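Protein (alpha-2u-globulin) (Rattus norvegicus, PDB 2A2U) probably binds small hydrophobic molecules, as a lipocalin with a lipid-binding barrel, and forms a complex with a hyaline droplet inducer. Local coordinates at residues I111-H123 with L135-I149. Numbering follows the deposited sequence.
Sequences ILKTDYDRYVMFH and LMVLYGRTKDLSSDI
Phe122 and Tyr139 meet rim to rim, CE2 of the phenylalanine 3.4 Å from CD2 of the tyrosine, their planes 62° apart and neither ring over the other's face. Val120 CG1 comes in at the tyrosine's edge and touches its CB. Val137 lies on this same side of the sheet, its CG2 against Phe122 CB; Phe122 and Tyr139 also reach Ile64 and Met61 on strand 60-67. In the backbone, paired hydrogen bonds link Val120 with Tyr139 and Phe122 with Val137. This is an antiparallel hairpin of the lipocalin beta-barrel, with helix 147-158 packed on the face that carries Tyr119, Met121 and His123. There Met121 runs side by side with Leu138, CG to CD1 3.7 Å, while Ile149 CG2 reaches Tyr119 CG. The Met136 chain bends at chi3 (74°), bringing CE to Leu112 CD2, while its CG meets the edge of the His123 ring, whose NE2 bonds Gln134. At the loop end Arg141, bent at chi2 and chi3, lays CG and CD along the backbone carbonyl of Asp117; NH1 donates a hydrogen bond to Tyr116 O, 2.8 Å, the donor tilted 26° from the carbonyl plane, and NH2 bonds Asn35 O. With an alanine here, the carbonyls of Tyr116 and Asn35 would probably both be left without this donor. Arg118 salt-bridges Asp115 through NE and Glu20 through NH2, and the same guanidinium rests obliquely against Ile149 CD1.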
loop_
_atom_site.group_PDB
_atom_site.type_symbol
_atom_site.label_atom_id
_atom_site.label_comp_id
_atom_site.label_asym_id
_atom_site.label_seq_id
_atom_site.Cartn_x
_atom_site.Cartn_y
_atom_site.Cartn_z
ATOM N N ILE A 111 -17.281 12.953 -7.489
ATOM C CA ILE A 111 -17.182 14.402 -7.553
ATOM C C ILE A 111 -18.563 14.874 -7.947
ATOM O O ILE A 111 -18.979 14.751 -9.096
ATOM C CB ILE A 111 -16.121 14.828 -8.570
ATOM C CG1 ILE A 111 -14.766 14.276 -8.123
ATOM C CG2 ILE A 111 -16.060 16.334 -8.671
ATOM C CD1 ILE A 111 -13.660 14.420 -9.125
ATOM N N LEU A 112 -19.290 15.344 -6.948
ATOM C CA LEU A 112 -20.657 15.792 -7.110
ATOM C C LEU A 112 -20.812 17.045 -7.959
ATOM O O LEU A 112 -21.607 17.055 -8.900
ATOM C CB LEU A 112 -21.280 16.011 -5.734
ATOM C CG LEU A 112 -22.735 15.601 -5.565
ATOM C CD1 LEU A 112 -22.891 14.146 -5.946
ATOM C CD2 LEU A 112 -23.159 15.818 -4.128
ATOM N N LYS A 113 -20.067 18.097 -7.624
ATOM C CA LYS A 113 -20.140 19.362 -8.356
ATOM C C LYS A 113 -18.864 20.179 -8.174
ATOM O O LYS A 113 -18.298 20.214 -7.088
ATOM C CB LYS A 113 -21.363 20.165 -7.893
ATOM C CG LYS A 113 -21.619 21.442 -8.676
ATOM C CD LYS A 113 -22.916 22.117 -8.241
ATOM C CE LYS A 113 -24.145 21.412 -8.806
ATOM N NZ LYS A 113 -24.269 21.569 -10.291
ATOM N N THR A 114 -18.408 20.818 -9.244
ATOM C CA THR A 114 -17.203 21.637 -9.182
ATOM C C THR A 114 -17.230 22.714 -10.259
ATOM O O THR A 114 -17.843 22.531 -11.307
ATOM C CB THR A 114 -15.921 20.783 -9.369
ATOM O OG1 THR A 114 -14.766 21.560 -9.034
ATOM C CG2 THR A 114 -15.778 20.330 -10.808
ATOM N N ASP A 115 -16.633 23.862 -9.956
ATOM C CA ASP A 115 -16.540 24.958 -10.907
ATOM C C ASP A 115 -15.052 25.153 -11.196
ATOM O O ASP A 115 -14.645 26.080 -11.880
ATOM C CB ASP A 115 -17.212 26.218 -10.351
ATOM C CG ASP A 115 -16.326 27.019 -9.429
ATOM O OD1 ASP A 115 -15.497 26.427 -8.715
ATOM O OD2 ASP A 115 -16.482 28.257 -9.409
ATOM N N TYR A 116 -14.262 24.246 -10.627
ATOM C CA TYR A 116 -12.811 24.168 -10.758
ATOM C C TYR A 116 -11.917 25.116 -9.965
ATOM O O TYR A 116 -11.009 24.668 -9.261
ATOM C CB TYR A 116 -12.394 24.155 -12.225
ATOM C CG TYR A 116 -12.926 22.976 -13.001
ATOM C CD1 TYR A 116 -12.442 21.687 -12.784
ATOM C CD2 TYR A 116 -13.914 23.151 -13.961
ATOM C CE1 TYR A 116 -12.928 20.609 -13.522
ATOM C CE2 TYR A 116 -14.398 22.090 -14.691
ATOM C CZ TYR A 116 -13.910 20.831 -14.470
ATOM O OH TYR A 116 -14.401 19.824 -15.243
ATOM N N ASP A 117 -12.151 26.418 -10.075
ATOM C CA ASP A 117 -11.304 27.377 -9.360
ATOM C C ASP A 117 -11.871 27.986 -8.097
ATOM O O ASP A 117 -11.326 28.953 -7.567
ATOM C CB ASP A 117 -10.762 28.463 -10.295
ATOM C CG ASP A 117 -11.802 28.981 -11.245
ATOM O OD1 ASP A 117 -12.892 29.382 -10.784
ATOM O OD2 ASP A 117 -11.532 28.989 -12.462
ATOM N N ARG A 118 -12.953 27.413 -7.599
ATOM C CA ARG A 118 -13.534 27.910 -6.371
ATOM C C ARG A 118 -13.884 26.790 -5.415
ATOM O O ARG A 118 -13.316 26.695 -4.328
ATOM C CB ARG A 118 -14.780 28.742 -6.644
ATOM C CG ARG A 118 -14.498 30.179 -6.984
ATOM C CD ARG A 118 -15.744 31.017 -6.811
ATOM N NE ARG A 118 -16.837 30.564 -7.670
ATOM C CZ ARG A 118 -18.126 30.705 -7.375
ATOM N NH1 ARG A 118 -18.492 31.288 -6.239
ATOM N NH2 ARG A 118 -19.049 30.255 -8.215
ATOM N N TYR A 119 -14.797 25.922 -5.843
ATOM C CA TYR A 119 -15.253 24.830 -5.003
ATOM C C TYR A 119 -15.281 23.449 -5.667
ATOM O O TYR A 119 -15.148 23.308 -6.886
ATOM C CB TYR A 119 -16.655 25.155 -4.470
ATOM C CG TYR A 119 -17.727 25.134 -5.542
ATOM C CD1 TYR A 119 -17.922 26.224 -6.383
ATOM C CD2 TYR A 119 -18.513 23.998 -5.747
ATOM C CE1 TYR A 119 -18.873 26.182 -7.405
ATOM C CE2 TYR A 119 -19.462 23.945 -6.762
ATOM C CZ TYR A 119 -19.637 25.034 -7.591
ATOM O OH TYR A 119 -20.552 24.973 -8.621
ATOM N N VAL A 120 -15.432 22.437 -4.819
ATOM C CA VAL A 120 -15.561 21.049 -5.240
ATOM C C VAL A 120 -16.304 20.323 -4.133
ATOM O O VAL A 120 -15.956 20.428 -2.961
ATOM C CB VAL A 120 -14.209 20.352 -5.559
ATOM C CG1 VAL A 120 -13.345 20.196 -4.318
ATOM C CG2 VAL A 120 -14.480 19.004 -6.191
ATOM N N MET A 121 -17.408 19.693 -4.506
ATOM C CA MET A 121 -18.233 18.960 -3.561
ATOM C C MET A 121 -18.068 17.468 -3.835
ATOM O O MET A 121 -18.249 17.000 -4.964
ATOM C CB MET A 121 -19.702 19.377 -3.709
ATOM C CG MET A 121 -19.908 20.884 -3.737
ATOM S SD MET A 121 -21.618 21.387 -3.865
ATOM C CE MET A 121 -21.495 23.094 -3.405
ATOM N N PHE A 122 -17.640 16.738 -2.813
ATOM C CA PHE A 122 -17.453 15.302 -2.933
ATOM C C PHE A 122 -18.546 14.620 -2.135
ATOM O O PHE A 122 -19.017 15.147 -1.135
ATOM C CB PHE A 122 -16.107 14.877 -2.346
ATOM C CG PHE A 122 -14.910 15.267 -3.167
ATOM C CD1 PHE A 122 -14.470 14.450 -4.194
ATOM C CD2 PHE A 122 -14.170 16.403 -2.852
ATOM C CE1 PHE A 122 -13.314 14.750 -4.889
ATOM C CE2 PHE A 122 -13.016 16.712 -3.541
ATOM C CZ PHE A 122 -12.585 15.885 -4.560
ATOM N N HIS A 123 -18.950 13.443 -2.591
ATOM C CA HIS A 123 -19.954 12.651 -1.897
ATOM C C HIS A 123 -19.316 11.288 -1.651
ATOM O O HIS A 123 -18.900 10.610 -2.588
ATOM C CB HIS A 123 -21.213 12.499 -2.735
ATOM C CG HIS A 123 -22.226 11.588 -2.117
ATOM N ND1 HIS A 123 -22.483 10.330 -2.601
ATOM C CD2 HIS A 123 -22.995 11.736 -1.012
ATOM C CE1 HIS A 123 -23.364 9.730 -1.821
ATOM N NE2 HIS A 123 -23.690 10.567 -0.845
ATOM N N LEU A 135 -21.130 10.737 3.619
ATOM C CA LEU A 135 -20.303 11.867 4.007
ATOM C C LEU A 135 -20.237 12.817 2.819
ATOM O O LEU A 135 -20.044 12.378 1.696
ATOM C CB LEU A 135 -18.889 11.417 4.343
ATOM C CG LEU A 135 -17.990 12.607 4.651
ATOM C CD1 LEU A 135 -18.323 13.138 6.018
ATOM C CD2 LEU A 135 -16.559 12.188 4.618
ATOM N N MET A 136 -20.419 14.110 3.061
ATOM C CA MET A 136 -20.346 15.095 1.993
ATOM C C MET A 136 -19.446 16.235 2.404
ATOM O O MET A 136 -19.526 16.721 3.522
ATOM C CB MET A 136 -21.734 15.593 1.609
ATOM C CG MET A 136 -22.391 14.680 0.619
ATOM S SD MET A 136 -23.988 15.215 0.107
ATOM C CE MET A 136 -23.576 16.553 -0.954
ATOM N N VAL A 137 -18.541 16.624 1.520
ATOM C CA VAL A 137 -17.625 17.707 1.837
ATOM C C VAL A 137 -17.545 18.760 0.753
ATOM O O VAL A 137 -17.738 18.475 -0.437
ATOM C CB VAL A 137 -16.197 17.187 2.113
ATOM C CG1 VAL A 137 -16.163 16.396 3.391
ATOM C CG2 VAL A 137 -15.739 16.312 0.978
ATOM N N LEU A 138 -17.290 19.990 1.194
ATOM C CA LEU A 138 -17.134 21.128 0.307
ATOM C C LEU A 138 -15.719 21.642 0.509
ATOM O O LEU A 138 -15.320 21.911 1.637
ATOM C CB LEU A 138 -18.139 22.232 0.651
ATOM C CG LEU A 138 -17.991 23.576 -0.066
ATOM C CD1 LEU A 138 -18.150 23.371 -1.552
ATOM C CD2 LEU A 138 -19.029 24.553 0.442
ATOM N N TYR A 139 -14.944 21.683 -0.572
ATOM C CA TYR A 139 -13.574 22.190 -0.530
ATOM C C TYR A 139 -13.526 23.470 -1.331
ATOM O O TYR A 139 -14.203 23.592 -2.355
ATOM C CB TYR A 139 -12.592 21.206 -1.160
ATOM C CG TYR A 139 -12.396 19.953 -0.367
ATOM C CD1 TYR A 139 -12.469 19.975 1.016
ATOM C CD2 TYR A 139 -12.146 18.741 -0.999
ATOM C CE1 TYR A 139 -12.297 18.828 1.753
ATOM C CE2 TYR A 139 -11.973 17.583 -0.272
ATOM C CZ TYR A 139 -12.051 17.635 1.103
ATOM O OH TYR A 139 -11.888 16.499 1.851
ATOM N N GLY A 140 -12.722 24.417 -0.867
ATOM C CA GLY A 140 -12.592 25.673 -1.573
ATOM C C GLY A 140 -11.131 25.908 -1.835
ATOM O O GLY A 140 -10.307 25.381 -1.097
ATOM N N ARG A 141 -10.800 26.649 -2.890
ATOM C CA ARG A 141 -9.396 26.940 -3.193
ATOM C C ARG A 141 -8.892 28.032 -2.245
ATOM O O ARG A 141 -7.690 28.295 -2.151
ATOM C CB ARG A 141 -9.234 27.381 -4.642
ATOM C CG ARG A 141 -9.925 26.462 -5.607
ATOM C CD ARG A 141 -9.134 26.270 -6.871
ATOM N NE ARG A 141 -8.005 25.371 -6.683
ATOM C CZ ARG A 141 -7.649 24.428 -7.551
ATOM N NH1 ARG A 141 -8.332 24.246 -8.675
ATOM N NH2 ARG A 141 -6.586 23.676 -7.303
ATOM N N THR A 142 -9.840 28.623 -1.519
ATOM C CA THR A 142 -9.590 29.679 -0.544
ATOM C C THR A 142 -9.962 29.189 0.847
ATOM O O THR A 142 -10.752 28.259 0.975
ATOM C CB THR A 142 -10.421 30.927 -0.877
ATOM O OG1 THR A 142 -11.765 30.551 -1.202
ATOM C CG2 THR A 142 -9.822 31.642 -2.057
ATOM N N LYS A 143 -9.402 29.821 1.878
ATOM C CA LYS A 143 -9.668 29.438 3.264
ATOM C C LYS A 143 -11.143 29.458 3.634
ATOM O O LYS A 143 -11.560 28.799 4.579
ATOM C CB LYS A 143 -8.854 30.291 4.236
ATOM C CG LYS A 143 -7.487 29.708 4.550
ATOM C CD LYS A 143 -6.666 30.654 5.411
ATOM C CE LYS A 143 -5.323 30.043 5.790
ATOM N NZ LYS A 143 -4.373 31.054 6.347
ATOM N N ASP A 144 -11.935 30.212 2.884
ATOM C CA ASP A 144 -13.370 30.270 3.125
ATOM C C ASP A 144 -14.075 30.505 1.791
ATOM O O ASP A 144 -13.442 30.845 0.796
ATOM C CB ASP A 144 -13.730 31.361 4.140
ATOM C CG ASP A 144 -15.151 31.211 4.690
ATOM O OD1 ASP A 144 -15.780 30.159 4.478
ATOM O OD2 ASP A 144 -15.643 32.145 5.353
ATOM N N LEU A 145 -15.377 30.270 1.757
ATOM C CA LEU A 145 -16.126 30.445 0.532
ATOM C C LEU A 145 -17.373 31.275 0.712
ATOM O O LEU A 145 -17.838 31.502 1.829
ATOM C CB LEU A 145 -16.522 29.090 -0.051
ATOM C CG LEU A 145 -15.466 28.231 -0.726
ATOM C CD1 LEU A 145 -16.070 26.862 -0.939
ATOM C CD2 LEU A 145 -15.027 28.840 -2.042
ATOM N N SER A 146 -17.925 31.657 -0.433
ATOM C CA SER A 146 -19.139 32.444 -0.555
ATOM C C SER A 146 -20.284 31.813 0.236
ATOM O O SER A 146 -20.436 30.589 0.273
ATOM C CB SER A 146 -19.489 32.535 -2.046
ATOM O OG SER A 146 -20.804 32.990 -2.284
ATOM N N SER A 147 -21.062 32.661 0.901
ATOM C CA SER A 147 -22.203 32.216 1.686
ATOM C C SER A 147 -23.193 31.510 0.770
ATOM O O SER A 147 -23.985 30.680 1.210
ATOM C CB SER A 147 -22.879 33.416 2.341
ATOM O OG SER A 147 -23.093 33.183 3.720
ATOM N N ASP A 148 -23.133 31.859 -0.510
ATOM C CA ASP A 148 -23.988 31.278 -1.534
ATOM C C ASP A 148 -23.555 29.848 -1.813
ATOM O O ASP A 148 -24.395 28.959 -1.944
ATOM C CB ASP A 148 -23.885 32.079 -2.833
ATOM C CG ASP A 148 -24.148 33.548 -2.631
ATOM O OD1 ASP A 148 -24.916 33.905 -1.714
ATOM O OD2 ASP A 148 -23.582 34.352 -3.396
ATOM N N ILE A 149 -22.243 29.634 -1.908
ATOM C CA ILE A 149 -21.708 28.304 -2.178
ATOM C C ILE A 149 -22.087 27.387 -1.030
ATOM O O ILE A 149 -22.493 26.245 -1.242
ATOM C CB ILE A 149 -20.167 28.311 -2.312
ATOM C CG1 ILE A 149 -19.715 29.379 -3.300
ATOM C CG2 ILE A 149 -19.686 26.962 -2.794
ATOM C CD1 ILE A 149 -20.348 29.248 -4.659
#